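Local structure of putative O-GlcNAcase nagJ (Clostridium perfringens, 6PV5) at residues P184-R189 and E429-F434; Y229-W234 and P266-K271; S442-I447 and L551-S556. The protein probably hydrolyses terminal N-acetylhexosamine residues of glycans, as a family 84 glycoside hydrolase whose catalytic region is present in this chain. All blocks are in the same frame, centred on the assembly; numbering follows the deposited sequence.

Contact 1 of 3, residues P184-R189 and E429-F434. With EDO (1,2-ethanediol), chain D.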
loop_
_atom_site.group_PDB
_atom_site.type_symbol
_atom_site.label_atom_id
_atom_site.label_comp_id
_atom_site.label_asym_id
_atom_site.label_seq_id
_atom_site.Cartn_x
_atom_site.Cartn_y
_atom_site.Cartn_z
ATOM N N PRO A 184 0.413 15.493 -3.337
ATOM C CA PRO A 184 1.220 14.289 -3.116
ATOM C C PRO A 184 2.736 14.388 -3.292
ATOM O O PRO A 184 3.214 15.051 -4.216
ATOM C CB PRO A 184 0.706 13.361 -4.222
ATOM C CG PRO A 184 0.299 14.296 -5.364
ATOM C CD PRO A 184 -0.191 15.552 -4.678
ATOM N N SER A 185 3.469 13.640 -2.447
ATOM C CA SER A 185 4.914 13.461 -2.539
ATOM C C SER A 185 5.290 12.740 -3.830
ATOM O O SER A 185 6.276 13.092 -4.469
ATOM C CB SER A 185 5.444 12.680 -1.360
ATOM O OG SER A 185 5.114 13.309 -0.129
ATOM N N PHE A 186 4.552 11.682 -4.172
ATOM C CA PHE A 186 4.891 10.897 -5.349
ATOM C C PHE A 186 3.753 11.028 -6.344
ATOM O O PHE A 186 2.596 11.022 -5.933
ATOM C CB PHE A 186 5.105 9.415 -5.021
ATOM C CG PHE A 186 6.247 9.101 -4.083
ATOM C CD1 PHE A 186 7.482 8.715 -4.571
ATOM C CD2 PHE A 186 6.083 9.182 -2.710
ATOM C CE1 PHE A 186 8.532 8.435 -3.705
ATOM C CE2 PHE A 186 7.132 8.897 -1.847
ATOM C CZ PHE A 186 8.356 8.515 -2.348
ATOM N N LYS A 187 4.099 11.129 -7.632
ATOM C CA LYS A 187 3.115 11.427 -8.659
ATOM C C LYS A 187 2.389 10.146 -9.042
ATOM O O LYS A 187 1.293 10.197 -9.605
ATOM C CB LYS A 187 3.760 12.037 -9.907
ATOM C CG LYS A 187 4.652 11.086 -10.690
ATOM C CD LYS A 187 5.242 11.680 -11.961
ATOM C CE LYS A 187 6.031 10.637 -12.726
ATOM N NZ LYS A 187 6.388 11.079 -14.097
ATOM N N MET A 188 3.055 9.009 -8.803
ATOM C CA MET A 188 2.410 7.720 -8.967
ATOM C C MET A 188 2.473 6.949 -7.647
ATOM O O MET A 188 3.557 6.719 -7.101
ATOM C CB MET A 188 3.024 6.893 -10.090
ATOM C CG MET A 188 2.065 5.825 -10.550
ATOM S SD MET A 188 2.806 4.468 -11.456
ATOM C CE MET A 188 1.352 3.894 -12.328
ATOM N N ARG A 189 1.279 6.604 -7.149
ATOM C CA ARG A 189 1.064 5.880 -5.902
ATOM C C ARG A 189 0.181 4.677 -6.219
ATOM O O ARG A 189 -1.017 4.837 -6.386
ATOM C CB ARG A 189 0.396 6.793 -4.872
ATOM C CG ARG A 189 1.175 8.068 -4.589
ATOM C CD ARG A 189 0.391 9.161 -3.878
ATOM N NE ARG A 189 -0.924 9.360 -4.488
ATOM C CZ ARG A 189 -1.159 10.077 -5.590
ATOM N NH1 ARG A 189 -0.160 10.669 -6.235
ATOM N NH2 ARG A 189 -2.398 10.194 -6.041
ATOM N N GLU A 429 13.015 12.832 -3.589
ATOM C CA GLU A 429 14.026 13.599 -4.312
ATOM C C GLU A 429 14.534 12.825 -5.526
ATOM O O GLU A 429 14.951 13.438 -6.501
ATOM C CB GLU A 429 15.209 13.927 -3.401
ATOM C CG GLU A 429 14.857 14.887 -2.283
ATOM C CD GLU A 429 16.049 15.329 -1.438
ATOM O OE1 GLU A 429 17.200 15.147 -1.891
ATOM O OE2 GLU A 429 15.833 15.859 -0.310
ATOM N N GLU A 430 14.522 11.481 -5.460
ATOM C CA GLU A 430 15.110 10.662 -6.516
ATOM C C GLU A 430 14.085 9.703 -7.132
ATOM O O GLU A 430 14.387 8.974 -8.084
ATOM C CB GLU A 430 16.319 9.889 -5.976
ATOM C CG GLU A 430 17.488 10.762 -5.544
ATOM C CD GLU A 430 18.026 11.730 -6.597
ATOM O OE1 GLU A 430 18.044 11.366 -7.797
ATOM O OE2 GLU A 430 18.415 12.861 -6.218
ATOM N N VAL A 431 12.876 9.685 -6.573
ATOM C CA VAL A 431 11.905 8.649 -6.886
ATOM C C VAL A 431 10.554 9.321 -7.105
ATOM O O VAL A 431 10.103 10.072 -6.243
ATOM C CB VAL A 431 11.850 7.596 -5.748
ATOM C CG1 VAL A 431 10.770 6.543 -5.990
ATOM C CG2 VAL A 431 13.200 6.914 -5.553
ATOM N N SER A 432 9.901 9.008 -8.232
ATOM C CA SER A 432 8.661 9.671 -8.633
ATOM C C SER A 432 7.451 8.750 -8.466
ATOM O O SER A 432 6.304 9.191 -8.593
ATOM C CB SER A 432 8.755 10.098 -10.083
ATOM O OG SER A 432 9.002 8.958 -10.907
ATOM N N GLY A 433 7.709 7.451 -8.271
ATOM C CA GLY A 433 6.626 6.491 -8.114
ATOM C C GLY A 433 6.860 5.537 -6.943
ATOM O O GLY A 433 7.977 5.067 -6.727
ATOM N N PHE A 434 5.784 5.269 -6.203
ATOM C CA PHE A 434 5.793 4.270 -5.150
ATOM C C PHE A 434 4.725 3.200 -5.425
ATOM O O PHE A 434 3.547 3.504 -5.575
ATOM C CB PHE A 434 5.651 4.954 -3.791
ATOM C CG PHE A 434 5.642 3.973 -2.647
ATOM C CD1 PHE A 434 6.750 3.178 -2.394
ATOM C CD2 PHE A 434 4.530 3.846 -1.827
ATOM C CE1 PHE A 434 6.747 2.267 -1.348
ATOM C CE2 PHE A 434 4.521 2.917 -0.793
ATOM C CZ PHE A 434 5.628 2.130 -0.555
HETATM C C1 EDO D . 18.011 12.631 -12.234
HETATM O O1 EDO D . 19.376 12.380 -11.925
HETATM C C2 EDO D . 17.041 12.249 -11.173
HETATM O O2 EDO D . 17.117 13.008 -9.968
#
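The ring of Phe186 lies across the backbone of Val431-Phe434, with one face under the CB of Phe434 and part of its edge against the peptide of Ser432 and Gly433. Phe434 CB stands 4.2 Å from the centroid of the Phe186 ring, 11° off its normal, a CH-pi contact made by the root of the side chain. The Phe434 ring itself leads away, because its CG is anti to the backbone N (chi1 180°), and meets Tyr455 edge-to-face. Farther round, Phe186 CE1 touches Val431 CG1 at 3.7 Å. A flat apolar ring suits this buried place, since it can lie on backbone and beta carbons alike.

Lys187 runs alongside Ser432: its CE packs 3.8 Å from Ser432 CB, and the extended chain carries NZ on to a salt bridge with Glu369. Arg189 turns back on its own segment, and its NH1 donates to Phe186 O at 2.8 Å with that oxygen in the guanidinium plane; a salt bridge from the same nitrogen to Glu130 reaches into the N-terminal domain. Glu430 OE1, bonded to Ser392, also takes a hydrogen bond from an ethanediol probably left from crystallisation.

Backbone bonds set the register. Met188 N gives to Ser432 O at 3.3 Å, and Phe434 N to Met188 O at 2.8 Å. Ser432 O also takes a weak bond from Lys187 N. Gly433 pairs with Met188, and its CA makes a CA-H...O contact with Met188 O at 3.2 Å. These parallel bridges join strands 188-192 and 431-436, first and last of the barrel, and close the (beta/alpha)8 (TIM) fold.

Contact 2 of 3, residues Y229-W234 and P266-K271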
loop_
_atom_site.group_PDB
_atom_site.type_symbol
_atom_site.label_atom_id
_atom_site.label_comp_id
_atom_site.label_asym_id
_atom_site.label_seq_id
_atom_site.Cartn_x
_atom_site.Cartn_y
_atom_site.Cartn_z
ATOM N N TYR A 229 -2.989 -13.837 -20.984
ATOM C CA TYR A 229 -3.102 -12.791 -21.989
ATOM C C TYR A 229 -2.226 -11.596 -21.624
ATOM O O TYR A 229 -2.119 -10.623 -22.375
ATOM C CB TYR A 229 -4.568 -12.383 -22.181
ATOM C CG TYR A 229 -5.379 -13.506 -22.771
ATOM C CD1 TYR A 229 -6.080 -14.384 -21.956
ATOM C CD2 TYR A 229 -5.367 -13.752 -24.136
ATOM C CE1 TYR A 229 -6.785 -15.454 -22.486
ATOM C CE2 TYR A 229 -6.066 -14.817 -24.682
ATOM C CZ TYR A 229 -6.776 -15.670 -23.854
ATOM O OH TYR A 229 -7.478 -16.713 -24.382
ATOM N N HIS A 230 -1.610 -11.657 -20.444
ATOM C CA HIS A 230 -0.649 -10.626 -20.118
ATOM C C HIS A 230 0.744 -11.132 -20.493
ATOM O O HIS A 230 1.661 -10.327 -20.589
ATOM C CB HIS A 230 -0.840 -10.136 -18.668
ATOM C CG HIS A 230 0.289 -10.552 -17.790
ATOM N ND1 HIS A 230 0.557 -11.884 -17.516
ATOM C CD2 HIS A 230 1.272 -9.834 -17.207
ATOM C CE1 HIS A 230 1.642 -11.965 -16.773
ATOM N NE2 HIS A 230 2.095 -10.721 -16.572
ATOM N N ARG A 231 0.888 -12.450 -20.738
ATOM C CA ARG A 231 2.201 -13.084 -20.813
ATOM C C ARG A 231 2.293 -14.187 -21.873
ATOM O O ARG A 231 2.892 -13.979 -22.925
ATOM C CB ARG A 231 2.637 -13.644 -19.454
ATOM C CG ARG A 231 4.096 -14.083 -19.406
ATOM C CD ARG A 231 4.515 -14.753 -18.108
ATOM N NE ARG A 231 5.869 -15.267 -18.276
ATOM C CZ ARG A 231 6.185 -16.532 -18.551
ATOM N NH1 ARG A 231 7.453 -16.885 -18.701
ATOM N NH2 ARG A 231 5.238 -17.443 -18.677
ATOM N N GLU A 232 1.828 -15.405 -21.550
ATOM C CA GLU A 232 1.998 -16.532 -22.460
ATOM C C GLU A 232 1.319 -16.215 -23.792
ATOM O O GLU A 232 1.871 -16.484 -24.857
ATOM C CB GLU A 232 1.389 -17.823 -21.911
ATOM C CG GLU A 232 2.351 -18.663 -21.089
ATOM C CD GLU A 232 2.250 -18.463 -19.582
ATOM O OE1 GLU A 232 1.690 -17.425 -19.146
ATOM O OE2 GLU A 232 2.733 -19.350 -18.846
ATOM N N LYS A 233 0.118 -15.639 -23.709
ATOM C CA LYS A 233 -0.651 -15.276 -24.886
ATOM C C LYS A 233 -0.695 -13.758 -25.043
ATOM O O LYS A 233 -1.764 -13.205 -25.290
ATOM C CB LYS A 233 -2.097 -15.739 -24.691
ATOM C CG LYS A 233 -2.314 -17.236 -24.524
ATOM C CD LYS A 233 -3.793 -17.592 -24.502
ATOM C CE LYS A 233 -4.066 -18.993 -23.999
ATOM N NZ LYS A 233 -3.648 -20.033 -24.968
ATOM N N TRP A 234 0.447 -13.070 -24.881
ATOM C CA TRP A 234 0.446 -11.609 -24.936
ATOM C C TRP A 234 0.001 -11.084 -26.300
ATOM O O TRP A 234 -0.525 -9.980 -26.383
ATOM C CB TRP A 234 1.804 -11.010 -24.565
ATOM C CG TRP A 234 2.912 -11.410 -25.482
ATOM C CD1 TRP A 234 3.684 -12.527 -25.380
ATOM C CD2 TRP A 234 3.386 -10.699 -26.643
ATOM N NE1 TRP A 234 4.620 -12.552 -26.379
ATOM C CE2 TRP A 234 4.463 -11.439 -27.169
ATOM C CE3 TRP A 234 3.008 -9.514 -27.287
ATOM C CZ2 TRP A 234 5.162 -11.044 -28.310
ATOM C CZ3 TRP A 234 3.713 -9.110 -28.404
ATOM C CH2 TRP A 234 4.769 -9.871 -28.913
ATOM N N PRO A 266 6.188 -9.837 -22.633
ATOM C CA PRO A 266 6.390 -10.595 -23.870
ATOM C C PRO A 266 7.707 -11.355 -23.888
ATOM O O PRO A 266 7.989 -12.105 -24.823
ATOM C CB PRO A 266 6.502 -9.473 -24.908
ATOM C CG PRO A 266 7.132 -8.323 -24.155
ATOM C CD PRO A 266 6.537 -8.407 -22.759
ATOM N N GLY A 267 8.501 -11.142 -22.834
ATOM C CA GLY A 267 9.910 -11.505 -22.809
ATOM C C GLY A 267 10.192 -12.990 -23.033
ATOM O O GLY A 267 11.273 -13.329 -23.495
ATOM N N LEU A 268 9.242 -13.870 -22.700
ATOM C CA LEU A 268 9.494 -15.302 -22.796
ATOM C C LEU A 268 9.735 -15.773 -24.236
ATOM O O LEU A 268 10.476 -16.732 -24.430
ATOM C CB LEU A 268 8.436 -16.125 -22.038
ATOM C CG LEU A 268 7.062 -16.442 -22.653
ATOM C CD1 LEU A 268 6.397 -15.290 -23.399
ATOM C CD2 LEU A 268 7.037 -17.747 -23.434
ATOM N N ASP A 269 9.145 -15.106 -25.245
ATOM C CA ASP A 269 9.305 -15.620 -26.602
ATOM C C ASP A 269 9.432 -14.528 -27.669
ATOM O O ASP A 269 9.659 -14.856 -28.834
ATOM C CB ASP A 269 8.213 -16.637 -26.948
ATOM C CG ASP A 269 6.834 -16.031 -27.150
ATOM O OD1 ASP A 269 6.681 -14.792 -26.993
ATOM O OD2 ASP A 269 5.924 -16.800 -27.493
ATOM N N ILE A 270 9.291 -13.250 -27.286
ATOM C CA ILE A 270 9.335 -12.157 -28.247
ATOM C C ILE A 270 10.598 -12.268 -29.102
ATOM O O ILE A 270 11.651 -12.715 -28.642
ATOM C CB ILE A 270 9.177 -10.778 -27.573
ATOM C CG1 ILE A 270 8.918 -9.669 -28.598
ATOM C CG2 ILE A 270 10.364 -10.458 -26.672
ATOM C CD1 ILE A 270 8.351 -8.390 -28.022
ATOM N N LYS A 271 10.456 -11.903 -30.381
ATOM C CA LYS A 271 11.570 -11.852 -31.311
ATOM C C LYS A 271 11.916 -10.389 -31.598
ATOM O O LYS A 271 11.054 -9.509 -31.588
ATOM C CB LYS A 271 11.271 -12.714 -32.546
ATOM C CG LYS A 271 11.608 -14.199 -32.427
ATOM C CD LYS A 271 13.101 -14.449 -32.267
ATOM C CE LYS A 271 13.547 -15.840 -32.671
ATOM N NZ LYS A 271 12.913 -16.891 -31.841
#
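The tightly packed side of this contact is built on Trp234: its indole lies against Pro266, whose CB sits over the five-membered ring, 3.7 Å from the centroid and 15° off the normal. This CH-pi contact suits proline, a rigid, apolar residue that offers C-H groups to an aromatic face. Beyond it Ile270 CD1 reaches Trp234 CH2 at 4.0 Å, and Leu284 of helix 274-294 also touches the ring.

The buried indole N-H is satisfied at the ring edge. Trp234 NE1 donates to Asp269 OD1 at 3.1 Å, nearly straight at 174°, Asp269 OD1 accepting through its syn lone pair, with the carboxylate plane turned 70° from the ring. Asp269 OD2 holds a salt bridge to Arg235, which fixes the carboxylate from its other oxygen.

The outer side is looser. Arg231, extended from CG to NE, lays one face of its guanidinium near the exposed Leu268, with Arg231 NH1 3.6 Å from Leu268 CB, and Arg231 NH2 makes a salt bridge to Glu232 OE2 at 3.2 Å. The side chain of Arg231 lies about 7 Å from that of Asp305, the predicted proton donor. The loops that follow strands 219-222 and 259-264 thus meet at the C-terminal rim of a TIM barrel, the end that carries the active site.

Contact 3 of 3, residues S442-I447 and L551-S556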
loop_
_atom_site.group_PDB
_atom_site.type_symbol
_atom_site.label_atom_id
_atom_site.label_comp_id
_atom_site.label_asym_id
_atom_site.label_seq_id
_atom_site.Cartn_x
_atom_site.Cartn_y
_atom_site.Cartn_z
ATOM N N SER A 442 -6.177 -10.586 -0.033
ATOM C CA SER A 442 -6.567 -9.220 -0.331
ATOM C C SER A 442 -6.870 -8.447 0.947
ATOM O O SER A 442 -6.288 -7.395 1.202
ATOM C CB SER A 442 -7.753 -9.192 -1.258
ATOM O OG SER A 442 -8.197 -7.858 -1.417
ATOM N N ASP A 443 -7.825 -8.934 1.744
ATOM C CA ASP A 443 -8.201 -8.153 2.913
ATOM C C ASP A 443 -7.019 -8.026 3.869
ATOM O O ASP A 443 -6.820 -6.984 4.471
ATOM C CB ASP A 443 -9.536 -8.615 3.500
ATOM C CG ASP A 443 -10.707 -8.057 2.708
ATOM O OD1 ASP A 443 -11.240 -6.976 3.107
ATOM O OD2 ASP A 443 -11.068 -8.685 1.694
ATOM N N ALA A 444 -6.195 -9.070 3.964
ATOM C CA ALA A 444 -5.118 -9.075 4.947
ATOM C C ALA A 444 -4.006 -8.098 4.531
ATOM O O ALA A 444 -3.218 -7.662 5.376
ATOM C CB ALA A 444 -4.606 -10.489 5.150
ATOM N N SER A 445 -3.993 -7.719 3.239
ATOM C CA SER A 445 -3.015 -6.795 2.667
ATOM C C SER A 445 -3.387 -5.344 2.981
ATOM O O SER A 445 -2.595 -4.440 2.779
ATOM C CB SER A 445 -2.932 -6.963 1.173
ATOM O OG SER A 445 -2.124 -8.068 0.846
ATOM N N LYS A 446 -4.609 -5.098 3.434
ATOM C CA LYS A 446 -5.053 -3.714 3.464
ATOM C C LYS A 446 -4.272 -2.832 4.443
ATOM O O LYS A 446 -3.997 -1.695 4.112
ATOM C CB LYS A 446 -6.568 -3.612 3.628
ATOM C CG LYS A 446 -7.318 -4.104 2.406
ATOM C CD LYS A 446 -8.821 -3.954 2.537
ATOM C CE LYS A 446 -9.572 -4.562 1.364
ATOM N NZ LYS A 446 -11.035 -4.474 1.601
ATOM N N ILE A 447 -3.995 -3.308 5.664
ATOM C CA ILE A 447 -3.311 -2.487 6.646
ATOM C C ILE A 447 -1.997 -1.944 6.087
ATOM O O ILE A 447 -1.794 -0.725 6.103
ATOM C CB ILE A 447 -3.182 -3.167 8.031
ATOM C CG1 ILE A 447 -4.556 -3.319 8.697
ATOM C CG2 ILE A 447 -2.240 -2.386 8.939
ATOM C CD1 ILE A 447 -4.643 -4.510 9.624
ATOM N N LEU A 551 -11.055 -11.987 8.797
ATOM C CA LEU A 551 -11.065 -12.946 9.893
ATOM C C LEU A 551 -10.736 -14.350 9.380
ATOM O O LEU A 551 -9.886 -15.037 9.951
ATOM C CB LEU A 551 -12.420 -12.884 10.603
ATOM C CG LEU A 551 -12.697 -13.978 11.640
ATOM C CD1 LEU A 551 -11.623 -14.017 12.725
ATOM C CD2 LEU A 551 -14.088 -13.784 12.255
ATOM N N ASN A 552 -11.367 -14.752 8.270
ATOM C CA ASN A 552 -11.126 -16.061 7.688
ATOM C C ASN A 552 -9.675 -16.225 7.233
ATOM O O ASN A 552 -9.104 -17.303 7.370
ATOM C CB ASN A 552 -12.150 -16.376 6.585
ATOM C CG ASN A 552 -13.484 -16.839 7.150
ATOM O OD1 ASN A 552 -13.536 -17.483 8.199
ATOM N ND2 ASN A 552 -14.568 -16.520 6.466
ATOM N N GLN A 553 -9.071 -15.167 6.665
ATOM C CA GLN A 553 -7.707 -15.277 6.163
ATOM C C GLN A 553 -6.736 -15.534 7.321
ATOM O O GLN A 553 -5.719 -16.203 7.155
ATOM C CB GLN A 553 -7.345 -14.022 5.365
ATOM C CG GLN A 553 -7.794 -14.083 3.908
ATOM C CD GLN A 553 -7.843 -12.715 3.264
ATOM O OE1 GLN A 553 -7.401 -11.711 3.825
ATOM N NE2 GLN A 553 -8.417 -12.651 2.074
ATOM N N LEU A 554 -7.081 -15.013 8.500
ATOM C CA LEU A 554 -6.203 -14.976 9.661
ATOM C C LEU A 554 -6.525 -16.077 10.677
ATOM O O LEU A 554 -5.832 -16.216 11.687
ATOM C CB LEU A 554 -6.428 -13.607 10.307
ATOM C CG LEU A 554 -5.947 -12.422 9.464
ATOM C CD1 LEU A 554 -6.193 -11.108 10.181
ATOM C CD2 LEU A 554 -4.472 -12.586 9.109
ATOM N N ASP A 555 -7.576 -16.862 10.442
ATOM C CA ASP A 555 -8.100 -17.693 11.529
ATOM C C ASP A 555 -7.072 -18.666 12.092
ATOM O O ASP A 555 -7.002 -18.793 13.309
ATOM C CB ASP A 555 -9.395 -18.459 11.245
ATOM C CG ASP A 555 -9.961 -19.045 12.546
ATOM O OD1 ASP A 555 -10.573 -18.291 13.347
ATOM O OD2 ASP A 555 -9.722 -20.223 12.787
ATOM N N SER A 556 -6.319 -19.374 11.239
ATOM C CA SER A 556 -5.279 -20.281 11.725
ATOM C C SER A 556 -4.203 -19.545 12.530
ATOM O O SER A 556 -3.688 -20.082 13.525
ATOM C CB SER A 556 -4.648 -21.055 10.616
ATOM O OG SER A 556 -5.622 -21.857 9.997
HETATM O O HOH W 1 -9.819 -10.675 0.818
#
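Gln553 reaches from its helix to the turn at Ser442-Ala444 and makes the polar part of the contact with both ends of its amide. The carbonyl oxygen faces the backbone: Gln553 OE1 accepts from Ala444 N at 2.9 Å, a weak bond because the N-H is bent to 126°. The small side chain of Ala444 lets the amide approach, with Ala444 CB 3.3 Å from Gln553 OE1. The extended chain beyond CG (chi2 161°) gives glutamine the length to reach the backbone of 442-444.

A water carries the second polar link. It accepts from Gln553 NE2 at 2.7 Å and from Asp443 N at 2.8 Å, and donates to Asp443 OD2. One water thus gathers the amide nitrogen, a backbone N-H and a carboxylate.

Among charges, Asp443 OD1 forms a salt bridge with Lys446 NZ at 2.9 Å, the lysine nitrogen lying above the carboxylate plane. Lys446 also pairs with Asp207, and Asp443 OD1 takes a hydrogen bond from Asn547. With two partners on OD1 and the water on OD2, the carboxylate is probably favoured in its ionised form.

Apolar contact is slight: Ala444 CB touches Leu554 CD2 loosely at 4.5 Å. Leu554 goes on to pack against Phe483 and Phe486 of helix 480-487. The arrangement is a polar, water-bridged junction between the segment leading into barrel helix 446-457 and the helical domain that follows the catalytic barrel in this chain.

From the N terminus the chain passes through the mixed-sheet domain and enters the barrel at 184-189. Contact 1 closes the longest loop, joining that entry to 429-434 and so the first barrel strand to the last. Contact 2 lies wholly within that span, closing a short loop between the segments that follow strands 219-222 and 259-264; it lies about 29 Å from contact 1, centre to centre. Contact 3 comes after both: the chain leaves strand 431-436, forms 442-447, and after about a hundred mostly helical residues returns at 551-556. No loops cross. Contact 1 closes the barrel, contact 2 joins two of its rim loops, and contact 3 ties it to the helical domain.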